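Local coordinates for protein cytochrome P450 (CYP102L1) (Mycobacterium phage Adler, PDB 6N6Q) that probably inserts oxygen into an organic substrate at its haem iron, as cytochromes P450 generally do, at residues 76-81 and 351-356; 70-75 and 346-351; 307-312 and 436-441. All blocks are in the same frame, centred on the assembly; numbering follows the deposited sequence.

Contact 1. Residues 76-81 and 351-356. With HEM (protoporphyrin IX containing Fe), chain E; CAC (cacodylate ion), chain F.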
loop_
_atom_site.group_PDB
_atom_site.type_symbol
_atom_site.label_atom_id
_atom_site.label_comp_id
_atom_site.label_asym_id
_atom_site.label_seq_id
_atom_site.Cartn_x
_atom_site.Cartn_y
_atom_site.Cartn_z
ATOM N N LEU A 76 22.992 6.936 9.577
ATOM C CA LEU A 76 23.057 6.170 10.815
ATOM C C LEU A 76 22.094 4.991 10.857
ATOM O O LEU A 76 22.427 3.959 11.450
ATOM C CB LEU A 76 22.780 7.080 12.017
ATOM C CG LEU A 76 23.771 8.221 12.256
ATOM C CD1 LEU A 76 23.438 8.959 13.546
ATOM C CD2 LEU A 76 25.199 7.699 12.286
ATOM N N TRP A 77 20.917 5.109 10.250
ATOM C CA TRP A 77 19.911 4.061 10.300
ATOM C C TRP A 77 19.574 3.579 8.895
ATOM O O TRP A 77 19.879 4.236 7.896
ATOM C CB TRP A 77 18.639 4.547 11.006
ATOM C CG TRP A 77 18.853 4.916 12.441
ATOM C CD1 TRP A 77 19.441 6.052 12.915
ATOM C CD2 TRP A 77 18.477 4.149 13.591
ATOM N NE1 TRP A 77 19.457 6.038 14.287
ATOM C CE2 TRP A 77 18.871 4.881 14.728
ATOM C CE3 TRP A 77 17.842 2.916 13.771
ATOM C CZ2 TRP A 77 18.656 4.420 16.025
ATOM C CZ3 TRP A 77 17.632 2.457 15.059
ATOM C CH2 TRP A 77 18.036 3.209 16.170
ATOM N N GLU A 78 18.932 2.414 8.833
ATOM C CA GLU A 78 18.546 1.803 7.571
ATOM C C GLU A 78 17.329 0.920 7.814
ATOM O O GLU A 78 16.874 0.756 8.949
ATOM C CB GLU A 78 19.708 1.008 6.968
ATOM C CG GLU A 78 20.158 -0.162 7.821
ATOM C CD GLU A 78 21.327 -0.908 7.213
ATOM O OE1 GLU A 78 21.965 -0.359 6.291
ATOM O OE2 GLU A 78 21.605 -2.042 7.656
ATOM N N LYS A 79 16.805 0.344 6.734
ATOM C CA LYS A 79 15.598 -0.464 6.831
ATOM C C LYS A 79 15.851 -1.739 7.624
ATOM O O LYS A 79 16.862 -2.422 7.434
ATOM C CB LYS A 79 15.071 -0.820 5.440
ATOM C CG LYS A 79 14.214 -2.084 5.424
ATOM C CD LYS A 79 13.143 -2.056 4.351
ATOM C CE LYS A 79 12.210 -3.247 4.503
ATOM N NZ LYS A 79 10.990 -3.125 3.658
ATOM N N ASN A 80 14.919 -2.057 8.517
ATOM C CA ASN A 80 14.911 -3.320 9.237
ATOM C C ASN A 80 13.759 -4.175 8.730
ATOM O O ASN A 80 12.609 -3.723 8.708
ATOM C CB ASN A 80 14.773 -3.096 10.745
ATOM C CG ASN A 80 14.668 -4.398 11.518
ATOM O OD1 ASN A 80 13.581 -4.800 11.939
ATOM N ND2 ASN A 80 15.801 -5.069 11.703
ATOM N N VAL A 81 14.070 -5.399 8.315
ATOM C CA VAL A 81 13.031 -6.360 7.968
ATOM C C VAL A 81 12.317 -6.745 9.256
ATOM O O VAL A 81 12.801 -7.586 10.022
ATOM C CB VAL A 81 13.610 -7.590 7.247
ATOM C CG1 VAL A 81 12.516 -8.613 6.980
ATOM C CG2 VAL A 81 14.280 -7.170 5.948
ATOM N N GLN A 351 16.687 0.029 11.633
ATOM C CA GLN A 351 17.756 -0.576 12.414
ATOM C C GLN A 351 18.989 0.311 12.338
ATOM O O GLN A 351 19.178 1.057 11.373
ATOM C CB GLN A 351 18.089 -1.995 11.926
ATOM C CG GLN A 351 18.699 -2.049 10.539
ATOM C CD GLN A 351 18.861 -3.464 10.028
ATOM O OE1 GLN A 351 18.200 -4.388 10.502
ATOM N NE2 GLN A 351 19.745 -3.643 9.055
ATOM N N ALA A 352 19.822 0.232 13.373
ATOM C CA ALA A 352 20.984 1.101 13.497
ATOM C C ALA A 352 22.167 0.514 12.738
ATOM O O ALA A 352 22.541 -0.643 12.954
ATOM C CB ALA A 352 21.345 1.306 14.968
ATOM N N LYS A 353 22.752 1.319 11.846
ATOM C CA LYS A 353 23.925 0.867 11.104
ATOM C C LYS A 353 25.165 0.837 11.986
ATOM O O LYS A 353 26.091 0.060 11.728
ATOM C CB LYS A 353 24.156 1.767 9.890
ATOM C CG LYS A 353 23.005 1.768 8.900
ATOM C CD LYS A 353 23.134 2.887 7.880
ATOM C CE LYS A 353 24.336 2.687 6.974
ATOM N NZ LYS A 353 24.472 3.804 5.997
ATOM N N GLN A 354 25.206 1.679 13.018
ATOM C CA GLN A 354 26.313 1.733 13.961
ATOM C C GLN A 354 25.743 1.921 15.358
ATOM O O GLN A 354 24.535 2.095 15.540
ATOM C CB GLN A 354 27.285 2.877 13.633
ATOM C CG GLN A 354 27.591 3.053 12.154
ATOM C CD GLN A 354 28.113 4.439 11.828
ATOM O OE1 GLN A 354 27.820 4.989 10.765
ATOM N NE2 GLN A 354 28.891 5.011 12.741
ATOM N N ASP A 355 26.623 1.888 16.355
ATOM C CA ASP A 355 26.234 2.276 17.706
ATOM C C ASP A 355 25.991 3.777 17.721
ATOM O O ASP A 355 26.922 4.564 17.518
ATOM C CB ASP A 355 27.313 1.889 18.712
ATOM C CG ASP A 355 27.711 0.432 18.611
ATOM O OD1 ASP A 355 27.368 -0.213 17.597
ATOM O OD2 ASP A 355 28.366 -0.070 19.550
ATOM N N THR A 356 24.742 4.187 17.936
ATOM C CA THR A 356 24.384 5.597 17.919
ATOM C C THR A 356 23.437 5.893 19.072
ATOM O O THR A 356 23.084 5.013 19.865
ATOM C CB THR A 356 23.736 6.007 16.589
ATOM O OG1 THR A 356 22.591 5.183 16.337
ATOM C CG2 THR A 356 24.725 5.882 15.438
HETATM C CHA HEM E . 7.775 -0.083 0.062
HETATM C CHB HEM E . 3.679 2.199 1.343
HETATM C CHC HEM E . 1.829 1.353 -3.076
HETATM C CHD HEM E . 5.607 -1.546 -4.049
HETATM C C1A HEM E . 6.850 0.633 0.798
HETATM C C2A HEM E . 7.025 1.167 2.137
HETATM C C3A HEM E . 5.899 1.792 2.485
HETATM C C4A HEM E . 4.960 1.686 1.386
HETATM C CMA HEM E . 5.648 2.502 3.831
HETATM C CAA HEM E . 8.283 1.037 3.021
HETATM C CBA HEM E . 8.204 -0.282 3.785
HETATM C CGA HEM E . 9.315 -0.379 4.799
HETATM O O1A HEM E . 10.057 0.620 4.989
HETATM O O2A HEM E . 9.458 -1.462 5.422
HETATM C C1B HEM E . 2.845 2.221 0.241
HETATM C C2B HEM E . 1.599 2.952 0.133
HETATM C C3B HEM E . 1.081 2.721 -1.091
HETATM C C4B HEM E . 1.992 1.832 -1.791
HETATM C CMB HEM E . 1.030 3.827 1.274
HETATM C CAB HEM E . -0.229 3.246 -1.736
HETATM C CBB HEM E . -1.122 4.039 -1.131
HETATM C C1C HEM E . 2.695 0.516 -3.752
HETATM C C2C HEM E . 2.572 0.070 -5.126
HETATM C C3C HEM E . 3.602 -0.729 -5.408
HETATM C C4C HEM E . 4.436 -0.827 -4.215
HETATM C CMC HEM E . 1.443 0.442 -6.111
HETATM C CAC HEM E . 3.802 -1.396 -6.790
HETATM C CBC HEM E . 4.853 -2.170 -7.080
HETATM C C1D HEM E . 6.531 -1.401 -3.032
HETATM C C2D HEM E . 7.820 -2.063 -2.937
HETATM C C3D HEM E . 8.416 -1.660 -1.808
HETATM C C4D HEM E . 7.532 -0.725 -1.138
HETATM C CMD HEM E . 8.401 -3.062 -3.962
HETATM C CAD HEM E . 9.806 -2.108 -1.302
HETATM C CBD HEM E . 10.896 -1.259 -1.950
HETATM C CGD HEM E . 12.246 -1.630 -1.386
HETATM O O1D HEM E . 13.258 -1.508 -2.125
HETATM O O2D HEM E . 12.313 -2.054 -0.203
HETATM N NA HEM E . 5.576 0.970 0.378
HETATM N NB HEM E . 3.051 1.552 -0.949
HETATM N NC HEM E . 3.842 -0.053 -3.234
HETATM N ND HEM E . 6.394 -0.594 -1.916
HETATM FE FE HEM E . 4.646 0.355 -1.379
HETATM AS AS CAC F . 20.033 -7.096 6.986
HETATM O O1 CAC F . 20.824 -7.315 5.465
HETATM O O2 CAC F . 18.547 -6.232 7.142
HETATM C C1 CAC F . 19.808 -8.834 7.769
HETATM C C2 CAC F . 21.318 -6.328 8.183
HETATM O O HOH W 1 16.663 -6.116 8.790
#
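W77 and A352 face each other as an antiparallel non-hydrogen-bonded pair, and the next pair, E78 with Q351, is hydrogen-bonded: E78 N reaches Q351 O at 2.9 Å and Q351 N reaches E78 O at 2.8 Å. Beyond the ladder, where the chain leaves the strand, K353 N donates to L76 O at 2.7 Å. Strand 77-79 is thereby fixed as an outermost strand of the five-stranded mixed sheet. W77 and A352 share one face of the sheet: the A352 methyl sits over the face of the indole, CB 3.9 Å from the centroid of its six-membered ring, in a CH-pi contact close to the ring normal. F365 meets the same indole edge-to-face. Further along, the T356 CG2 methyl lies against both methyls of L76. E78 and Q351 occupy the other face. The Q351 chain, CG set between its backbone N and carbonyl carbon (chi1 67°) and extended beyond, carries its amide across to two residues. NE2 gives a hydrogen to E78 OE2 at 2.8 Å, approaching on the anti side of the carboxylate, whose plane is turned 34° from the amide; it adds a weak bond to the cacodylate, probably a crystallisation solute. OE1 accepts from N80 ND2 at 2.8 Å, the donor tilted 17° from the carbonyl plane. OE1 also takes a hydrogen from a water, which accepts from V81 N and gives to the cacodylate. K79 turns away from this network to the haem, where its NZ hydrogen-bonds propionate O2A at 2.9 Å. With a carboxylate at one end and an asparagine amide at the other, these two bonds hold the Q351 amide in one orientation.

Contact 2. Residues 70-75 and 346-351. With CAC (cacodylate ion), chain F.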
loop_
_atom_site.group_PDB
_atom_site.type_symbol
_atom_site.label_atom_id
_atom_site.label_comp_id
_atom_site.label_asym_id
_atom_site.label_seq_id
_atom_site.Cartn_x
_atom_site.Cartn_y
_atom_site.Cartn_z
ATOM N N GLU A 70 15.367 11.669 13.382
ATOM C CA GLU A 70 16.686 11.102 13.646
ATOM C C GLU A 70 16.747 9.643 13.211
ATOM O O GLU A 70 17.767 9.189 12.681
ATOM C CB GLU A 70 17.031 11.232 15.130
ATOM C CG GLU A 70 17.425 12.632 15.565
ATOM C CD GLU A 70 17.640 12.735 17.064
ATOM O OE1 GLU A 70 16.644 12.671 17.816
ATOM O OE2 GLU A 70 18.805 12.867 17.492
ATOM N N ILE A 71 15.661 8.897 13.431
ATOM C CA ILE A 71 15.599 7.505 12.996
ATOM C C ILE A 71 15.627 7.413 11.475
ATOM O O ILE A 71 16.187 6.466 10.911
ATOM C CB ILE A 71 14.349 6.824 13.588
ATOM C CG1 ILE A 71 14.402 6.841 15.116
ATOM C CG2 ILE A 71 14.221 5.395 13.096
ATOM C CD1 ILE A 71 15.485 5.961 15.697
ATOM N N ASN A 72 15.043 8.394 10.786
ATOM C CA ASN A 72 15.025 8.413 9.330
ATOM C C ASN A 72 16.321 8.943 8.720
ATOM O O ASN A 72 16.336 9.268 7.527
ATOM C CB ASN A 72 13.839 9.240 8.826
ATOM C CG ASN A 72 12.502 8.614 9.171
ATOM O OD1 ASN A 72 12.419 7.421 9.467
ATOM N ND2 ASN A 72 11.444 9.416 9.130
ATOM N N ASN A 73 17.395 9.045 9.493
ATOM C CA ASN A 73 18.663 9.523 8.955
ATOM C C ASN A 73 19.346 8.407 8.173
ATOM O O ASN A 73 19.614 7.341 8.740
ATOM C CB ASN A 73 19.572 10.012 10.071
ATOM C CG ASN A 73 20.920 10.469 9.560
ATOM O OD1 ASN A 73 21.874 9.693 9.512
ATOM N ND2 ASN A 73 21.006 11.733 9.162
ATOM N N PRO A 74 19.655 8.608 6.889
ATOM C CA PRO A 74 20.198 7.502 6.084
ATOM C C PRO A 74 21.627 7.121 6.436
ATOM O O PRO A 74 22.033 5.990 6.138
ATOM C CB PRO A 74 20.103 8.037 4.650
ATOM C CG PRO A 74 20.174 9.520 4.807
ATOM C CD PRO A 74 19.476 9.837 6.099
ATOM N N GLN A 75 22.402 8.013 7.053
ATOM C CA GLN A 75 23.784 7.679 7.381
ATOM C C GLN A 75 23.885 6.773 8.602
ATOM O O GLN A 75 24.777 5.918 8.658
ATOM C CB GLN A 75 24.602 8.951 7.612
ATOM C CG GLN A 75 24.898 9.753 6.351
ATOM C CD GLN A 75 23.713 10.575 5.888
ATOM O OE1 GLN A 75 22.734 10.743 6.617
ATOM N NE2 GLN A 75 23.794 11.095 4.668
ATOM N N PRO A 346 0.924 1.568 8.207
ATOM C CA PRO A 346 0.919 2.371 9.440
ATOM C C PRO A 346 2.298 2.634 10.017
ATOM O O PRO A 346 2.412 3.462 10.929
ATOM C CB PRO A 346 0.073 1.526 10.397
ATOM C CG PRO A 346 0.319 0.125 9.950
ATOM C CD PRO A 346 0.485 0.182 8.451
ATOM N N GLY A 347 3.337 1.968 9.531
ATOM C CA GLY A 347 4.665 2.207 10.058
ATOM C C GLY A 347 5.683 1.327 9.371
ATOM O O GLY A 347 5.351 0.487 8.529
ATOM N N TYR A 348 6.939 1.538 9.750
ATOM C CA TYR A 348 8.055 0.784 9.202
ATOM C C TYR A 348 9.091 0.564 10.294
ATOM O O TYR A 348 9.120 1.269 11.306
ATOM C CB TYR A 348 8.682 1.500 7.997
ATOM C CG TYR A 348 9.002 2.955 8.246
ATOM C CD1 TYR A 348 8.048 3.942 8.028
ATOM C CD2 TYR A 348 10.256 3.344 8.695
ATOM C CE1 TYR A 348 8.334 5.273 8.253
ATOM C CE2 TYR A 348 10.551 4.675 8.922
ATOM C CZ TYR A 348 9.587 5.634 8.699
ATOM O OH TYR A 348 9.876 6.960 8.926
ATOM N N PHE A 349 9.943 -0.432 10.077
ATOM C CA PHE A 349 10.967 -0.816 11.037
ATOM C C PHE A 349 12.329 -0.346 10.551
ATOM O O PHE A 349 12.682 -0.552 9.384
ATOM C CB PHE A 349 10.973 -2.329 11.255
ATOM C CG PHE A 349 9.806 -2.829 12.055
ATOM C CD1 PHE A 349 9.846 -2.819 13.442
ATOM C CD2 PHE A 349 8.670 -3.309 11.425
ATOM C CE1 PHE A 349 8.773 -3.281 14.185
ATOM C CE2 PHE A 349 7.594 -3.770 12.162
ATOM C CZ PHE A 349 7.646 -3.757 13.543
ATOM N N ARG A 350 13.090 0.279 11.445
ATOM C CA ARG A 350 14.432 0.740 11.138
ATOM C C ARG A 350 15.430 0.065 12.068
ATOM O O ARG A 350 15.075 -0.416 13.144
ATOM C CB ARG A 350 14.542 2.263 11.261
ATOM C CG ARG A 350 13.571 3.025 10.374
ATOM C CD ARG A 350 14.267 4.179 9.682
ATOM N NE ARG A 350 14.817 3.793 8.388
ATOM C CZ ARG A 350 15.821 4.422 7.786
ATOM N NH1 ARG A 350 16.401 5.461 8.372
ATOM N NH2 ARG A 350 16.252 4.006 6.603
ATOM N N GLN A 351 16.687 0.029 11.633
ATOM C CA GLN A 351 17.756 -0.576 12.414
ATOM C C GLN A 351 18.989 0.311 12.338
ATOM O O GLN A 351 19.178 1.057 11.373
ATOM C CB GLN A 351 18.089 -1.995 11.926
ATOM C CG GLN A 351 18.699 -2.049 10.539
ATOM C CD GLN A 351 18.861 -3.464 10.028
ATOM O OE1 GLN A 351 18.200 -4.388 10.502
ATOM N NE2 GLN A 351 19.745 -3.643 9.055
HETATM AS AS CAC F . 20.033 -7.096 6.986
HETATM O O1 CAC F . 20.824 -7.315 5.465
HETATM O O2 CAC F . 18.547 -6.232 7.142
HETATM C C1 CAC F . 19.808 -8.834 7.769
HETATM C C2 CAC F . 21.318 -6.328 8.183
#
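R350 starts with CG anti to its carbonyl carbon (chi1 -58°) and bends at chi2 and chi3, which curls the guanidinium back toward the end of helix 65-71 and brings NH1 to I71 O at 2.7 Å. Y348 has CG wedged between its own N and carbonyl carbon (chi1 50°), and from there its ring points across to N72. The arginine bond is well formed: NH1 meets the oxygen in the carbonyl plane on a lone pair, and the oxygen lies in the guanidinium plane. Because I71 is the last helical residue, the positive guanidinium bonds a carbonyl at the C-terminal end of the helix, where the helix dipole would probably favour a positive charge. Below the polar end, the aliphatic part of R350 runs past I71 in the opposite sense, with CB and CD both 3.6 Å from I71 CG2. Y348 OH donates to N72 OD1 at 2.6 Å; the acceptor lies at the edge of the ring near its plane, while the hydroxyl stands well to the side of the amide C=O and is tilted 22° from its plane. Y348 belongs to the haem pocket, its side chain about 3 Å from the haem at the nearest atoms. N73 turns elsewhere, its OD1 accepting from L76 N. The helix end thus rests on one face of the mixed sheet: I71 also packs on V371 and V373 of strand 370-374 and on W77 of strand 77-79, the two strands that flank strand 347-352.

Contact 3. Residues 307-312 and 436-441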
loop_
_atom_site.group_PDB
_atom_site.type_symbol
_atom_site.label_atom_id
_atom_site.label_comp_id
_atom_site.label_asym_id
_atom_site.label_seq_id
_atom_site.Cartn_x
_atom_site.Cartn_y
_atom_site.Cartn_z
ATOM N N GLU A 307 -13.650 20.103 -9.231
ATOM C CA GLU A 307 -12.360 20.083 -9.910
ATOM C C GLU A 307 -12.347 19.063 -11.042
ATOM O O GLU A 307 -11.740 19.301 -12.094
ATOM C CB GLU A 307 -11.244 19.787 -8.911
ATOM C CG GLU A 307 -9.845 20.029 -9.452
ATOM C CD GLU A 307 -8.763 19.610 -8.475
ATOM O OE1 GLU A 307 -8.807 18.456 -7.995
ATOM O OE2 GLU A 307 -7.873 20.437 -8.179
ATOM N N VAL A 308 -13.012 17.921 -10.850
ATOM C CA VAL A 308 -13.066 16.913 -11.902
ATOM C C VAL A 308 -14.127 17.237 -12.948
ATOM O O VAL A 308 -14.035 16.750 -14.082
ATOM C CB VAL A 308 -13.306 15.513 -11.312
ATOM C CG1 VAL A 308 -12.223 15.176 -10.295
ATOM C CG2 VAL A 308 -14.685 15.423 -10.677
ATOM N N ASP A 309 -15.132 18.045 -12.600
ATOM C CA ASP A 309 -16.090 18.496 -13.605
ATOM C C ASP A 309 -15.460 19.525 -14.533
ATOM O O ASP A 309 -15.719 19.521 -15.743
ATOM C CB ASP A 309 -17.337 19.072 -12.933
ATOM C CG ASP A 309 -18.245 17.998 -12.365
ATOM O OD1 ASP A 309 -17.900 16.802 -12.478
ATOM O OD2 ASP A 309 -19.304 18.351 -11.802
ATOM N N ALA A 310 -14.623 20.409 -13.987
ATOM C CA ALA A 310 -13.979 21.426 -14.810
ATOM C C ALA A 310 -12.931 20.823 -15.736
ATOM O O ALA A 310 -12.680 21.363 -16.818
ATOM C CB ALA A 310 -13.349 22.500 -13.924
ATOM N N MET A 311 -12.308 19.715 -15.332
ATOM C CA MET A 311 -11.296 19.091 -16.176
ATOM C C MET A 311 -11.925 18.335 -17.341
ATOM O O MET A 311 -11.454 18.439 -18.478
ATOM C CB MET A 311 -10.419 18.158 -15.339
ATOM C CG MET A 311 -9.274 17.520 -16.110
ATOM S SD MET A 311 -7.997 18.692 -16.601
ATOM C CE MET A 311 -7.400 19.228 -15.001
ATOM N N TRP A 312 -12.989 17.574 -17.081
ATOM C CA TRP A 312 -13.688 16.807 -18.110
ATOM C C TRP A 312 -15.166 17.171 -18.064
ATOM O O TRP A 312 -15.949 16.547 -17.333
ATOM C CB TRP A 312 -13.485 15.304 -17.920
ATOM C CG TRP A 312 -12.045 14.887 -17.870
ATOM C CD1 TRP A 312 -11.236 14.608 -18.932
ATOM C CD2 TRP A 312 -11.245 14.699 -16.695
ATOM N NE1 TRP A 312 -9.981 14.262 -18.491
ATOM C CE2 TRP A 312 -9.961 14.309 -17.122
ATOM C CE3 TRP A 312 -11.491 14.822 -15.323
ATOM C CZ2 TRP A 312 -8.924 14.044 -16.228
ATOM C CZ3 TRP A 312 -10.459 14.558 -14.437
ATOM C CH2 TRP A 312 -9.194 14.173 -14.892
ATOM N N ILE A 436 -14.735 8.027 -10.240
ATOM C CA ILE A 436 -15.879 7.746 -9.378
ATOM C C ILE A 436 -16.661 9.023 -9.091
ATOM O O ILE A 436 -17.892 9.054 -9.204
ATOM C CB ILE A 436 -15.411 7.055 -8.083
ATOM C CG1 ILE A 436 -14.889 5.650 -8.394
ATOM C CG2 ILE A 436 -16.540 6.998 -7.063
ATOM C CD1 ILE A 436 -14.228 4.965 -7.222
ATOM N N LEU A 437 -15.958 10.099 -8.725
ATOM C CA LEU A 437 -16.628 11.365 -8.441
ATOM C C LEU A 437 -17.284 11.953 -9.684
ATOM O O LEU A 437 -18.307 12.639 -9.578
ATOM C CB LEU A 437 -15.635 12.366 -7.857
ATOM C CG LEU A 437 -15.142 12.102 -6.437
ATOM C CD1 LEU A 437 -14.152 13.174 -6.033
ATOM C CD2 LEU A 437 -16.317 12.056 -5.474
ATOM N N HIS A 438 -16.710 11.705 -10.860
ATOM C CA HIS A 438 -17.268 12.228 -12.100
ATOM C C HIS A 438 -18.524 11.477 -12.525
ATOM O O HIS A 438 -19.451 12.089 -13.069
ATOM C CB HIS A 438 -16.211 12.163 -13.205
ATOM C CG HIS A 438 -16.649 12.763 -14.503
ATOM N ND1 HIS A 438 -17.419 12.076 -15.417
ATOM C CD2 HIS A 438 -16.412 13.980 -15.047
ATOM C CE1 HIS A 438 -17.645 12.849 -16.464
ATOM N NE2 HIS A 438 -17.045 14.008 -16.266
ATOM N N GLN A 439 -18.581 10.169 -12.274
ATOM C CA GLN A 439 -19.667 9.324 -12.749
ATOM C C GLN A 439 -20.749 9.071 -11.710
ATOM O O GLN A 439 -21.920 8.931 -12.079
ATOM C CB GLN A 439 -19.115 7.973 -13.221
ATOM C CG GLN A 439 -18.125 8.079 -14.361
ATOM C CD GLN A 439 -18.751 8.652 -15.615
ATOM O OE1 GLN A 439 -18.321 9.690 -16.118
ATOM N NE2 GLN A 439 -19.773 7.976 -16.128
ATOM N N PHE A 440 -20.396 8.994 -10.430
ATOM C CA PHE A 440 -21.342 8.625 -9.390
ATOM C C PHE A 440 -21.352 9.670 -8.285
ATOM O O PHE A 440 -20.429 10.478 -8.151
ATOM C CB PHE A 440 -21.011 7.257 -8.777
ATOM C CG PHE A 440 -20.848 6.160 -9.786
ATOM C CD1 PHE A 440 -21.954 5.527 -10.326
ATOM C CD2 PHE A 440 -19.587 5.753 -10.187
ATOM C CE1 PHE A 440 -21.807 4.516 -11.251
ATOM C CE2 PHE A 440 -19.433 4.741 -11.112
ATOM C CZ PHE A 440 -20.544 4.122 -11.645
ATOM N N GLU A 441 -22.419 9.641 -7.494
ATOM C CA GLU A 441 -22.471 10.323 -6.212
ATOM C C GLU A 441 -22.532 9.280 -5.103
ATOM O O GLU A 441 -23.091 8.194 -5.281
ATOM C CB GLU A 441 -23.666 11.279 -6.125
ATOM C CG GLU A 441 -25.026 10.621 -6.257
ATOM C CD GLU A 441 -26.141 11.640 -6.384
ATOM O OE1 GLU A 441 -25.881 12.738 -6.923
ATOM O OE2 GLU A 441 -27.273 11.350 -5.941
#
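H438, on the last turn of helix 422-439, and V308, near the end of helix 298-311, lose most surface to each other's segments, while W312 O accepts the one hydrogen bond that joins the two segments. CG of H438 stands anti to the backbone N (chi1 -176°), and this swings the imidazole out from its helix to the loop that follows helix 298-311. There NE2 donates to W312 O at 3.0 Å; the acceptor lies near the ring plane, but the bond is bent, with an N-H...O angle of 140°. On the far side of the ring ND1 donates to Q439 OE1 at 2.6 Å, so the imidazole is gripped at both nitrogens and cannot easily turn. Two acceptors of this kind would favour a doubly protonated, cationic ring. The carboxylate of D309 stands nearby, its OD1 4.1 Å from H438 CD2 and its plane at right angles to the ring, although its charge is already met by salt bridges from OD1 to R470 and R315. In the P450 fold these two helices are J and L, the latter being the helix that follows the haem-ligand loop, and here their C-terminal ends meet on the side of the chain remote from the β-sheet of the N-terminal region. V308 is directed toward the L helix: its CG2 methyl comes 4.3 Å from L437 CB, a loose apolar touch, and its carbonyl oxygen lies at the edge of the imidazole, 3.8 Å from H438 CD2. That oxygen also accepts the backbone N of W312 at 3.3 Å, closing the last turn of helix 298-311. W312 directs CB toward H438, while its indole leads off to meet the F320 ring edge-to-face.

Contacts 1 and 2 are neighbours, with centres 8 Å apart and Q351 in common; both use strand 347-352, contact 1 along its border with strand 77-79 and contact 2 on the sheet face that carries the end of helix 65-71. They are also joined directly by probable hydrogen bonds, N80 N to F349 O at 2.8 Å and K353 NZ to P74 O at 3.3 Å. Each brings one residue to the haem pocket, K79 and Y348. Contact 3 lies on the opposite side of the chain's centre, with its centre about 45 Å from that of contact 1 and 38 Å from that of contact 2; it reaches neither, the nearest atoms being about 29 and 22 Å away.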